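Local coordinates for carbamate kinase (PDB 2E9Y), which probably catalyses the reversible transfer of a phosphoryl group between ATP and carbamate, making or consuming carbamoyl phosphate, at residues V113-L118 and D177-A182; P168-I173 and S220-T225; K216-S221 and V279-S284. One frame throughout, in Å; residues are numbered along the deposited sequence.

Interaction 1 of 3, residues V113-L118 and D177-A182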
loop_
_atom_site.group_PDB
_atom_site.type_symbol
_atom_site.label_atom_id
_atom_site.label_comp_id
_atom_site.label_asym_id
_atom_site.label_seq_id
_atom_site.Cartn_x
_atom_site.Cartn_y
_atom_site.Cartn_z
ATOM N N VAL A 113 3.469 -3.123 -6.639
ATOM C CA VAL A 113 4.092 -1.825 -6.853
ATOM C C VAL A 113 3.118 -0.673 -6.641
ATOM O O VAL A 113 2.099 -0.583 -7.328
ATOM C CB VAL A 113 4.679 -1.711 -8.279
ATOM C CG1 VAL A 113 5.453 -0.400 -8.422
ATOM C CG2 VAL A 113 5.588 -2.901 -8.570
ATOM N N ILE A 114 3.421 0.194 -5.677
ATOM C CA ILE A 114 2.585 1.353 -5.478
ATOM C C ILE A 114 2.817 2.258 -6.667
ATOM O O ILE A 114 3.941 2.589 -6.997
ATOM C CB ILE A 114 3.007 2.071 -4.186
ATOM C CG1 ILE A 114 2.823 1.191 -2.935
ATOM C CG2 ILE A 114 2.182 3.352 -3.983
ATOM C CD1 ILE A 114 1.418 0.589 -2.831
ATOM N N SER A 115 1.703 2.583 -7.340
ATOM C CA SER A 115 1.811 3.135 -8.692
ATOM C C SER A 115 1.076 4.487 -8.845
ATOM O O SER A 115 -0.085 4.630 -8.478
ATOM C CB SER A 115 1.225 2.113 -9.649
ATOM O OG SER A 115 1.934 0.890 -9.477
ATOM N N ARG A 116 1.810 5.488 -9.384
ATOM C CA ARG A 116 1.178 6.773 -9.696
ATOM C C ARG A 116 1.029 6.946 -11.208
ATOM O O ARG A 116 1.822 6.431 -11.984
ATOM C CB ARG A 116 2.084 7.892 -9.189
ATOM C CG ARG A 116 2.179 8.003 -7.660
ATOM C CD ARG A 116 3.409 8.809 -7.228
ATOM N NE ARG A 116 4.611 8.142 -7.738
ATOM C CZ ARG A 116 5.818 8.733 -7.591
ATOM N NH1 ARG A 116 5.959 9.910 -6.995
ATOM N NH2 ARG A 116 6.905 8.095 -8.059
ATOM N N VAL A 117 0.000 7.674 -11.629
ATOM C CA VAL A 117 -0.239 7.900 -13.047
ATOM C C VAL A 117 -0.320 9.399 -13.302
ATOM O O VAL A 117 -1.034 10.115 -12.601
ATOM C CB VAL A 117 -1.554 7.230 -13.506
ATOM C CG1 VAL A 117 -1.834 7.557 -14.962
ATOM C CG2 VAL A 117 -1.452 5.729 -13.330
ATOM N N LEU A 118 0.428 9.872 -14.294
ATOM C CA LEU A 118 0.433 11.293 -14.643
ATOM C C LEU A 118 -0.793 11.639 -15.490
ATOM O O LEU A 118 -1.103 10.944 -16.454
ATOM C CB LEU A 118 1.708 11.640 -15.430
ATOM C CG LEU A 118 1.911 13.109 -15.828
ATOM C CD1 LEU A 118 2.176 13.934 -14.580
ATOM C CD2 LEU A 118 3.077 13.239 -16.796
ATOM N N ASP A 177 9.282 2.489 -14.505
ATOM C CA ASP A 177 10.579 1.851 -14.270
ATOM C C ASP A 177 10.573 0.840 -13.122
ATOM O O ASP A 177 11.191 -0.218 -13.232
ATOM C CB ASP A 177 11.672 2.904 -14.029
ATOM C CG ASP A 177 12.033 3.672 -15.294
ATOM O OD1 ASP A 177 11.666 3.215 -16.395
ATOM O OD2 ASP A 177 12.697 4.724 -15.191
ATOM N N LEU A 178 9.887 1.151 -12.021
ATOM C CA LEU A 178 9.832 0.215 -10.899
ATOM C C LEU A 178 9.055 -1.025 -11.311
ATOM O O LEU A 178 9.373 -2.136 -10.901
ATOM C CB LEU A 178 9.159 0.852 -9.681
ATOM C CG LEU A 178 9.981 1.910 -8.945
ATOM C CD1 LEU A 178 9.140 2.517 -7.825
ATOM C CD2 LEU A 178 11.252 1.281 -8.388
ATOM N N ILE A 179 8.027 -0.831 -12.128
ATOM C CA ILE A 179 7.234 -1.957 -12.586
ATOM C C ILE A 179 8.090 -2.837 -13.501
ATOM O O ILE A 179 8.058 -4.065 -13.399
ATOM C CB ILE A 179 5.976 -1.473 -13.334
ATOM C CG1 ILE A 179 5.074 -0.705 -12.353
ATOM C CG2 ILE A 179 5.224 -2.656 -13.927
ATOM C CD1 ILE A 179 3.879 -0.023 -13.005
ATOM N N ALA A 180 8.862 -2.208 -14.380
ATOM C CA ALA A 180 9.723 -2.956 -15.298
ATOM C C ALA A 180 10.779 -3.746 -14.527
ATOM O O ALA A 180 11.058 -4.903 -14.843
ATOM C CB ALA A 180 10.392 -2.004 -16.283
ATOM N N GLU A 181 11.364 -3.117 -13.515
ATOM C CA GLU A 181 12.378 -3.775 -12.702
ATOM C C GLU A 181 11.777 -4.974 -11.973
ATOM O O GLU A 181 12.387 -6.044 -11.904
ATOM C CB GLU A 181 12.959 -2.782 -11.695
ATOM C CG GLU A 181 13.888 -1.751 -12.322
ATOM C CD GLU A 181 14.133 -0.559 -11.425
ATOM O OE1 GLU A 181 14.023 -0.707 -10.190
ATOM O OE2 GLU A 181 14.448 0.527 -11.951
ATOM N N ALA A 182 10.574 -4.793 -11.436
ATOM C CA ALA A 182 9.900 -5.868 -10.721
ATOM C C ALA A 182 9.630 -7.033 -11.663
ATOM O O ALA A 182 9.768 -8.194 -11.280
ATOM C CB ALA A 182 8.585 -5.365 -10.129
#
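Val113 drives its two methyls against helix residues Leu178, Ile179 and Ala182, and no hydrogen bond crosses the contact. The closer packing is at CG1: set anti to the backbone N (chi1 -174°), this branch meets Ile179 CG1 at 4.0 Å and Leu178 CB at 4.1 Å, with the valine crossing both side chains at a slant. The outer end of Ile179 approaches Ser115, its CD1 4.1 Å from Ser115 OG. That hydroxyl is spent on the backbone: it donates to Val113 O over 2.6 Å, from well above the carbonyl plane (56° out of it), and also accepts from Leu192 N, so the buried oxygen beside the isoleucine methyl has polar partners. The other end of the contact is looser. Val113 CG2 reaches Ala182 through a single methyl pair, CG2 to CB at 4.2 Å, and both residues remain partly open to solvent. Strand 112-119 runs parallel to strand 188-191, whose Val189 touches Val113 and Ala182 and whose Ala191 touches Ile179. Helix 176-185, the link from strand 170-173 to strand 188-191, thus covers part of the main sheet of this amino acid kinase fold, while its Leu178 also packs on Lys94 of the second subunit.

Interaction 2 of 3, residues P168-I173 and S220-T225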
loop_
_atom_site.group_PDB
_atom_site.type_symbol
_atom_site.label_atom_id
_atom_site.label_comp_id
_atom_site.label_asym_id
_atom_site.label_seq_id
_atom_site.Cartn_x
_atom_site.Cartn_y
_atom_site.Cartn_z
ATOM N N PRO A 168 -9.682 11.876 -15.426
ATOM C CA PRO A 168 -8.818 12.292 -16.537
ATOM C C PRO A 168 -8.136 11.121 -17.223
ATOM O O PRO A 168 -7.971 10.053 -16.633
ATOM C CB PRO A 168 -7.819 13.224 -15.864
ATOM C CG PRO A 168 -7.685 12.639 -14.503
ATOM C CD PRO A 168 -9.113 12.303 -14.134
ATOM N N ARG A 169 -7.745 11.323 -18.474
ATOM C CA ARG A 169 -7.071 10.270 -19.217
ATOM C C ARG A 169 -5.612 10.149 -18.787
ATOM O O ARG A 169 -4.953 11.145 -18.494
ATOM C CB ARG A 169 -7.164 10.534 -20.722
ATOM C CG ARG A 169 -8.536 10.211 -21.301
ATOM C CD ARG A 169 -8.475 10.008 -22.812
ATOM N NE ARG A 169 -9.627 9.259 -23.312
ATOM C CZ ARG A 169 -10.870 9.730 -23.360
ATOM N NH1 ARG A 169 -11.137 10.961 -22.941
ATOM N NH2 ARG A 169 -11.850 8.966 -23.825
ATOM N N PRO A 170 -5.094 8.912 -18.725
ATOM C CA PRO A 170 -3.703 8.692 -18.322
ATOM C C PRO A 170 -2.727 9.196 -19.381
ATOM O O PRO A 170 -2.934 8.977 -20.573
ATOM C CB PRO A 170 -3.639 7.178 -18.130
ATOM C CG PRO A 170 -4.596 6.677 -19.152
ATOM C CD PRO A 170 -5.765 7.637 -19.030
ATOM N N VAL A 171 -1.674 9.881 -18.942
ATOM C CA VAL A 171 -0.677 10.414 -19.867
ATOM C C VAL A 171 0.597 9.580 -19.839
ATOM O O VAL A 171 1.175 9.281 -20.881
ATOM C CB VAL A 171 -0.338 11.874 -19.530
ATOM C CG1 VAL A 171 0.750 12.390 -20.462
ATOM C CG2 VAL A 171 -1.596 12.728 -19.654
ATOM N N SER A 172 1.031 9.210 -18.640
ATOM C CA SER A 172 2.223 8.389 -18.483
ATOM C C SER A 172 2.174 7.692 -17.135
ATOM O O SER A 172 1.507 8.161 -16.210
ATOM C CB SER A 172 3.492 9.248 -18.585
ATOM O OG SER A 172 3.539 10.235 -17.572
ATOM N N ILE A 173 2.859 6.559 -17.030
ATOM C CA ILE A 173 2.899 5.825 -15.770
ATOM C C ILE A 173 4.185 6.259 -15.078
ATOM O O ILE A 173 5.286 5.866 -15.471
ATOM C CB ILE A 173 2.914 4.301 -15.999
ATOM C CG1 ILE A 173 1.718 3.887 -16.872
ATOM C CG2 ILE A 173 2.878 3.579 -14.661
ATOM C CD1 ILE A 173 0.355 4.362 -16.363
ATOM N N SER A 220 -3.992 0.681 -17.935
ATOM C CA SER A 220 -3.317 -0.589 -18.213
ATOM C C SER A 220 -2.817 -0.630 -19.650
ATOM O O SER A 220 -1.747 -1.175 -19.931
ATOM C CB SER A 220 -4.264 -1.769 -17.971
ATOM O OG SER A 220 -4.601 -1.877 -16.597
ATOM N N SER A 221 -3.597 -0.056 -20.559
ATOM C CA SER A 221 -3.210 -0.017 -21.964
ATOM C C SER A 221 -1.941 0.821 -22.095
ATOM O O SER A 221 -0.976 0.422 -22.752
ATOM C CB SER A 221 -4.331 0.598 -22.806
ATOM O OG SER A 221 -4.005 0.571 -24.187
ATOM N N LEU A 222 -1.947 1.993 -21.467
ATOM C CA LEU A 222 -0.787 2.869 -21.504
ATOM C C LEU A 222 0.431 2.168 -20.910
ATOM O O LEU A 222 1.537 2.288 -21.438
ATOM C CB LEU A 222 -1.075 4.165 -20.738
ATOM C CG LEU A 222 0.079 5.166 -20.637
ATOM C CD1 LEU A 222 0.540 5.586 -22.025
ATOM C CD2 LEU A 222 -0.387 6.375 -19.837
ATOM N N LEU A 223 0.236 1.440 -19.812
ATOM C CA LEU A 223 1.342 0.724 -19.175
ATOM C C LEU A 223 1.925 -0.318 -20.128
ATOM O O LEU A 223 3.142 -0.447 -20.246
ATOM C CB LEU A 223 0.879 0.013 -17.897
ATOM C CG LEU A 223 1.964 -0.791 -17.164
ATOM C CD1 LEU A 223 3.107 0.132 -16.754
ATOM C CD2 LEU A 223 1.371 -1.467 -15.929
ATOM N N ALA A 224 1.048 -1.062 -20.794
ATOM C CA ALA A 224 1.480 -2.100 -21.732
ATOM C C ALA A 224 2.342 -1.481 -22.827
ATOM O O ALA A 224 3.373 -2.033 -23.217
ATOM C CB ALA A 224 0.260 -2.794 -22.346
ATOM N N THR A 225 1.911 -0.327 -23.318
ATOM C CA THR A 225 2.644 0.379 -24.356
ATOM C C THR A 225 4.005 0.860 -23.851
ATOM O O THR A 225 5.012 0.715 -24.545
ATOM C CB THR A 225 1.833 1.589 -24.872
ATOM O OG1 THR A 225 0.671 1.120 -25.566
ATOM C CG2 THR A 225 2.673 2.446 -25.812
#
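Leu222 is the main bump of this contact, pushing its CD2 methyl against the backbone at the Val171-Ser172 peptide. CG is set anti to the backbone N (chi1 177°), which carries the branch out from the helix until CD2 lies 3.4 Å from both Val171 C and Ser172 N. The hollow it enters is walled by Pro170, whose CB stands 3.8 Å from CD2, and by Ile173, whose CD1 slides past the same methyl at 4.1 Å. A classic beta bulge forms here, with Val171 and Ser172 both facing Leu118 of the neighbouring strand. One residue further on the roles reverse: Ile173 is now the protrusion, its CG1 seated 3.9 Å from Leu223 CA, while CG1 and CG2 each lie 4.0 Å from Leu223 CD1 as the two side chains cross nearly at right angles. Shortening Ile173 to an alanine is likely to leave a gap beside Leu222 CD2 and Leu223 CD1, with the Leu223 branch less restrained. Strand 170-173 and helix 220-225 cross at -45°, with axes 8.1 Å apart. On the strand side Pro170 and Ile173 also touch Val117 of strand 112-119; on the helix side Leu222 packs on Arg288 of helix 275-289.

Interaction 3 of 3, residues K216-S221 and V279-S284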
loop_
_atom_site.group_PDB
_atom_site.type_symbol
_atom_site.label_atom_id
_atom_site.label_comp_id
_atom_site.label_asym_id
_atom_site.label_seq_id
_atom_site.Cartn_x
_atom_site.Cartn_y
_atom_site.Cartn_z
ATOM N N LYS A 216 -8.939 2.137 -15.032
ATOM C CA LYS A 216 -7.927 1.090 -14.951
ATOM C C LYS A 216 -7.582 0.450 -16.291
ATOM O O LYS A 216 -6.466 -0.028 -16.485
ATOM C CB LYS A 216 -8.363 0.007 -13.959
ATOM C CG LYS A 216 -9.619 -0.760 -14.342
ATOM C CD LYS A 216 -9.282 -2.009 -15.132
ATOM C CE LYS A 216 -10.491 -2.925 -15.252
ATOM N NZ LYS A 216 -10.147 -4.184 -15.960
ATOM N N ASP A 217 -8.533 0.432 -17.215
ATOM C CA ASP A 217 -8.265 -0.167 -18.517
ATOM C C ASP A 217 -7.428 0.767 -19.385
ATOM O O ASP A 217 -6.460 0.332 -20.017
ATOM C CB ASP A 217 -9.580 -0.541 -19.200
ATOM C CG ASP A 217 -10.306 -1.650 -18.461
ATOM O OD1 ASP A 217 -9.658 -2.679 -18.179
ATOM O OD2 ASP A 217 -11.508 -1.496 -18.157
ATOM N N LEU A 218 -7.785 2.047 -19.409
ATOM C CA LEU A 218 -7.019 3.018 -20.187
ATOM C C LEU A 218 -5.595 3.069 -19.643
ATOM O O LEU A 218 -4.626 3.112 -20.405
ATOM C CB LEU A 218 -7.659 4.408 -20.091
ATOM C CG LEU A 218 -9.079 4.524 -20.653
ATOM C CD1 LEU A 218 -9.524 5.980 -20.623
ATOM C CD2 LEU A 218 -9.105 3.980 -22.082
ATOM N N ALA A 219 -5.471 3.060 -18.318
ATOM C CA ALA A 219 -4.161 3.100 -17.678
ATOM C C ALA A 219 -3.346 1.843 -17.980
ATOM O O ALA A 219 -2.148 1.933 -18.246
ATOM C CB ALA A 219 -4.313 3.269 -16.160
ATOM N N SER A 220 -3.992 0.681 -17.935
ATOM C CA SER A 220 -3.317 -0.589 -18.213
ATOM C C SER A 220 -2.817 -0.630 -19.650
ATOM O O SER A 220 -1.747 -1.175 -19.931
ATOM C CB SER A 220 -4.264 -1.769 -17.971
ATOM O OG SER A 220 -4.601 -1.877 -16.597
ATOM N N SER A 221 -3.597 -0.056 -20.559
ATOM C CA SER A 221 -3.210 -0.017 -21.964
ATOM C C SER A 221 -1.941 0.821 -22.095
ATOM O O SER A 221 -0.976 0.422 -22.752
ATOM C CB SER A 221 -4.331 0.598 -22.806
ATOM O OG SER A 221 -4.005 0.571 -24.187
ATOM N N VAL A 279 -12.753 -1.212 -24.891
ATOM C CA VAL A 279 -12.552 -1.202 -26.333
ATOM C C VAL A 279 -11.582 -0.076 -26.680
ATOM O O VAL A 279 -10.685 -0.256 -27.496
ATOM C CB VAL A 279 -13.890 -0.993 -27.090
ATOM C CG1 VAL A 279 -13.631 -0.634 -28.555
ATOM C CG2 VAL A 279 -14.716 -2.267 -27.012
ATOM N N GLU A 280 -11.752 1.075 -26.039
ATOM C CA GLU A 280 -10.877 2.216 -26.291
ATOM C C GLU A 280 -9.439 1.841 -25.944
ATOM O O GLU A 280 -8.508 2.141 -26.691
ATOM C CB GLU A 280 -11.303 3.419 -25.445
ATOM C CG GLU A 280 -10.593 4.711 -25.829
ATOM C CD GLU A 280 -10.833 5.838 -24.841
ATOM O OE1 GLU A 280 -11.985 6.004 -24.389
ATOM O OE2 GLU A 280 -9.869 6.567 -24.526
ATOM N N ALA A 281 -9.271 1.183 -24.800
ATOM C CA ALA A 281 -7.957 0.753 -24.325
ATOM C C ALA A 281 -7.306 -0.220 -25.304
ATOM O O ALA A 281 -6.130 -0.079 -25.646
ATOM C CB ALA A 281 -8.092 0.090 -22.951
ATOM N N ALA A 282 -8.074 -1.208 -25.753
ATOM C CA ALA A 282 -7.561 -2.198 -26.694
ATOM C C ALA A 282 -7.115 -1.532 -27.993
ATOM O O ALA A 282 -6.031 -1.815 -28.506
ATOM C CB ALA A 282 -8.630 -3.249 -26.982
ATOM N N ILE A 283 -7.954 -0.647 -28.522
ATOM C CA ILE A 283 -7.632 0.059 -29.761
ATOM C C ILE A 283 -6.355 0.881 -29.607
ATOM O O ILE A 283 -5.482 0.851 -30.474
ATOM C CB ILE A 283 -8.777 1.006 -30.184
ATOM C CG1 ILE A 283 -9.999 0.187 -30.608
ATOM C CG2 ILE A 283 -8.313 1.913 -31.311
ATOM C CD1 ILE A 283 -11.246 1.017 -30.865
ATOM N N SER A 284 -6.244 1.608 -28.497
ATOM C CA SER A 284 -5.067 2.434 -28.252
ATOM C C SER A 284 -3.785 1.607 -28.262
ATOM O O SER A 284 -2.767 2.027 -28.815
ATOM C CB SER A 284 -5.203 3.163 -26.912
ATOM O OG SER A 284 -4.063 3.958 -26.639
HETATM O O HOH W 1 -1.775 2.209 -25.259
#
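Leu218 lays its CD2 methyl against the Glu280 carboxylate, 3.6 Å from OE2; the glutamate has two conformers, so this contact is less certain. The polar end of Glu280 is turned to Arg169, whose NE forms a salt bridge with OE2, so aliphatic and charged partners share the group. The Asp217 carboxylate makes a salt bridge to Lys278 NZ through OD2, and Lys216 NZ, in one of its two conformers, meets OD1 on the syn side at 2.7 Å. A third flat group, the Lys216 carbonyl, receives Ser220 N and Ser220 OG from opposite faces, the hydroxyl at 2.6 Å. Helices 216-221 and 279-284 run nearly parallel, 9° apart, with axes only 8.3 Å from each other. Helices 216-226 and 275-289 lead into the neighbouring parallel strands 231-236 and 293-297 of the main sheet of the amino acid kinase fold; Asp217, Ser221 and Ala281 all touch the first strand. The small Ala281 and Ser221 permit the approach; Ala281 CB sits 3.4 Å from Asp217 O. With chi1 at -176°, the Ser221 hydroxyl swings away from its own N and donates to Ala281 O at 2.7 Å, tilted 31° from the carbonyl plane. The same OG accepts from a water at 3.0 Å, which is also hydrogen-bonded, less certainly, to Ser284 OG in one of two conformers.

Interaction 1 is the most buried of the three, though it lies farthest from the chain centre, beside the second subunit; no other chain touches the partly buried interactions 2 and 3. Interactions 1 and 2 meet through the paired strands 112-119 and 170-173, where Leu118 O and Val171 N are 2.8 Å apart, and both are apolar, without hydrogen bonds between their segments. Interactions 2 and 3 use one helix, 216-226, which offers leucines to a strand in the former and a serine, a leucine and the backbone of Asp217 to another helix in the latter. The salt bridge from Arg169 NE to Glu280 OE2, 3.0 Å long, ties them again. Interactions 1 and 3 do not touch, their centres being about 17 Å apart.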